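Local coordinates for protein nucleoporin NUP145N (Chaetomium thermophilum, PDB 5HB6) that probably serves as a structural component of the nuclear pore complex, its autopeptidase domain belonging to a family that cleaves its own precursor chain, at residues A[82-88]-A[131-137]. The protein carries 1 engineered substitution. Sequence-based numbering, arbitrary orientation.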
loop_
_atom_site.group_PDB
_atom_site.type_symbol
_atom_site.label_atom_id
_atom_site.label_comp_id
_atom_site.label_asym_id
_atom_site.label_seq_id
_atom_site.Cartn_x
_atom_site.Cartn_y
_atom_site.Cartn_z
ATOM N N ASN A 82 3.721 -10.481 -1.464
ATOM C CA ASN A 82 4.052 -10.540 -0.039
ATOM C C ASN A 82 5.512 -10.136 0.149
ATOM O O ASN A 82 6.382 -10.920 0.529
ATOM C CB ASN A 82 3.767 -11.935 0.513
ATOM C CG ASN A 82 3.752 -11.965 2.037
ATOM O OD1 ASN A 82 3.806 -10.916 2.687
ATOM N ND2 ASN A 82 3.657 -13.173 2.613
ATOM N N VAL A 83 5.760 -8.862 -0.136
ATOM C CA VAL A 83 7.110 -8.331 -0.275
ATOM C C VAL A 83 7.146 -6.939 0.343
ATOM O O VAL A 83 6.097 -6.351 0.650
ATOM C CB VAL A 83 7.543 -8.275 -1.752
ATOM C CG1 VAL A 83 7.503 -9.663 -2.395
ATOM C CG2 VAL A 83 6.672 -7.292 -2.547
ATOM N N PRO A 84 8.327 -6.349 0.487
ATOM C CA PRO A 84 8.404 -4.995 1.049
ATOM C C PRO A 84 7.589 -3.975 0.241
ATOM O O PRO A 84 7.560 -4.002 -0.996
ATOM C CB PRO A 84 9.909 -4.696 1.009
ATOM C CG PRO A 84 10.544 -6.032 1.152
ATOM C CD PRO A 84 9.667 -6.948 0.352
ATOM N N ALA A 85 6.938 -3.058 0.959
ATOM C CA ALA A 85 6.054 -2.089 0.316
ATOM C C ALA A 85 6.036 -0.801 1.113
ATOM O O ALA A 85 6.219 -0.804 2.334
ATOM C CB ALA A 85 4.607 -2.603 0.177
ATOM N N LEU A 86 5.741 0.288 0.400
ATOM C CA LEU A 86 5.539 1.605 0.971
ATOM C C LEU A 86 4.060 1.921 0.866
ATOM O O LEU A 86 3.516 2.027 -0.245
ATOM C CB LEU A 86 6.388 2.634 0.226
ATOM C CG LEU A 86 6.112 4.114 0.550
ATOM C CD1 LEU A 86 6.550 4.459 1.925
ATOM C CD2 LEU A 86 6.858 5.032 -0.432
ATOM N N ILE A 87 3.423 2.141 2.012
ATOM C CA ILE A 87 1.975 2.339 2.086
ATOM C C ILE A 87 1.739 3.786 2.465
ATOM O O ILE A 87 2.362 4.291 3.400
ATOM C CB ILE A 87 1.360 1.385 3.122
ATOM C CG1 ILE A 87 1.614 -0.059 2.686
ATOM C CG2 ILE A 87 -0.107 1.663 3.308
ATOM C CD1 ILE A 87 1.222 -1.053 3.724
ATOM N N SER A 88 0.833 4.448 1.758
ATOM C CA SER A 88 0.525 5.846 2.037
ATOM C C SER A 88 -0.975 5.945 2.208
ATOM O O SER A 88 -1.713 5.599 1.285
ATOM C CB SER A 88 1.013 6.740 0.876
ATOM O OG SER A 88 2.404 6.571 0.669
ATOM N N ALA A 131 2.681 7.895 5.655
ATOM C CA ALA A 131 3.362 6.922 4.821
ATOM C C ALA A 131 4.319 6.129 5.683
ATOM O O ALA A 131 4.983 6.677 6.568
ATOM C CB ALA A 131 4.097 7.588 3.676
ATOM N N PHE A 132 4.380 4.835 5.411
ATOM C CA PHE A 132 5.232 3.943 6.175
ATOM C C PHE A 132 5.566 2.730 5.321
ATOM O O PHE A 132 4.819 2.381 4.396
ATOM C CB PHE A 132 4.544 3.508 7.474
ATOM C CG PHE A 132 3.206 2.834 7.260
ATOM C CD1 PHE A 132 2.042 3.583 7.120
ATOM C CD2 PHE A 132 3.115 1.459 7.189
ATOM C CE1 PHE A 132 0.822 2.972 6.921
ATOM C CE2 PHE A 132 1.867 0.839 6.984
ATOM C CZ PHE A 132 0.742 1.599 6.830
ATOM N N SER A 133 6.668 2.071 5.651
ATOM C CA SER A 133 7.044 0.846 4.974
ATOM C C SER A 133 6.706 -0.360 5.844
ATOM O O SER A 133 6.705 -0.307 7.075
ATOM C CB SER A 133 8.534 0.830 4.636
ATOM O OG SER A 133 8.843 1.681 3.547
ATOM N N VAL A 134 6.482 -1.476 5.168
ATOM C CA VAL A 134 6.381 -2.776 5.803
ATOM C C VAL A 134 7.356 -3.692 5.075
ATOM O O VAL A 134 7.705 -3.475 3.911
ATOM C CB VAL A 134 4.936 -3.332 5.778
ATOM C CG1 VAL A 134 4.006 -2.385 6.510
ATOM C CG2 VAL A 134 4.452 -3.593 4.355
ATOM N N GLU A 135 7.795 -4.727 5.770
ATOM C CA GLU A 135 8.702 -5.704 5.181
ATOM C C GLU A 135 7.981 -6.781 4.407
ATOM O O GLU A 135 8.600 -7.446 3.576
ATOM C CB GLU A 135 9.546 -6.361 6.274
ATOM C CG GLU A 135 10.464 -5.384 6.958
ATOM C CD GLU A 135 11.251 -4.544 5.974
ATOM O OE1 GLU A 135 11.931 -5.125 5.101
ATOM O OE2 GLU A 135 11.180 -3.294 6.072
ATOM N N HIS A 136 6.701 -6.969 4.668
ATOM C CA HIS A 136 5.902 -8.010 4.037
ATOM C C HIS A 136 4.510 -7.859 4.617
ATOM O O HIS A 136 4.281 -6.951 5.417
ATOM C CB HIS A 136 6.450 -9.399 4.351
ATOM C CG HIS A 136 6.699 -9.617 5.805
ATOM N ND1 HIS A 136 5.682 -9.672 6.732
ATOM C CD2 HIS A 136 7.853 -9.731 6.500
ATOM C CE1 HIS A 136 6.199 -9.837 7.938
ATOM N NE2 HIS A 136 7.516 -9.879 7.823
ATOM N N PHE A 137 3.588 -8.741 4.246
ATOM C CA PHE A 137 2.214 -8.680 4.728
ATOM C C PHE A 137 1.848 -9.899 5.559
ATOM O O PHE A 137 0.666 -10.206 5.723
ATOM C CB PHE A 137 1.262 -8.467 3.553
ATOM C CG PHE A 137 1.452 -7.136 2.899
ATOM C CD1 PHE A 137 0.747 -6.031 3.338
ATOM C CD2 PHE A 137 2.371 -6.967 1.882
ATOM C CE1 PHE A 137 0.944 -4.805 2.757
ATOM C CE2 PHE A 137 2.572 -5.728 1.296
ATOM C CZ PHE A 137 1.856 -4.654 1.727
#
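Neighbouring antiparallel strands of the autopeptidase domain's six-stranded sheet meet here, A85 with V134 and I87 with F132 forming hydrogen-bonded pairs. The straightest of the four backbone bonds runs from I87 N to F132 O (2.8 Å, 174°). On the face carrying I87, beta-branched and well suited to a strand, its CB lies over one face of the F132 ring, offset toward the rim, in a CH-pi contact 4.1 Å from the centroid. F132 CG sits between its backbone N and carbonyl carbon (chi1 57°), which brings the ring across the I87 side chain, and I87 CG2 reaches F132 CZ at 3.6 Å. The F132 ring also meets that of W130. Replacing F132 by an alanine would remove the ring, and is likely to leave I87 CB and CG2 without this cover and W130 less packed. I87 CD1 stays near the F132 ring and also reaches F137 CE1 (3.9 Å), while small A85 lets its CB meet the edge of that ring at CZ (3.8 Å). V134 CG2 covers one face of the F137 ring. Beyond the strands, N82 OD1 accepts F137 N at 2.7 Å, nearly along the C=O axis, and ND2 bonds P75 O, joining loops beside a wholly antiparallel sheet in which strand 129-134 lies between strands 85-89 and 119-124.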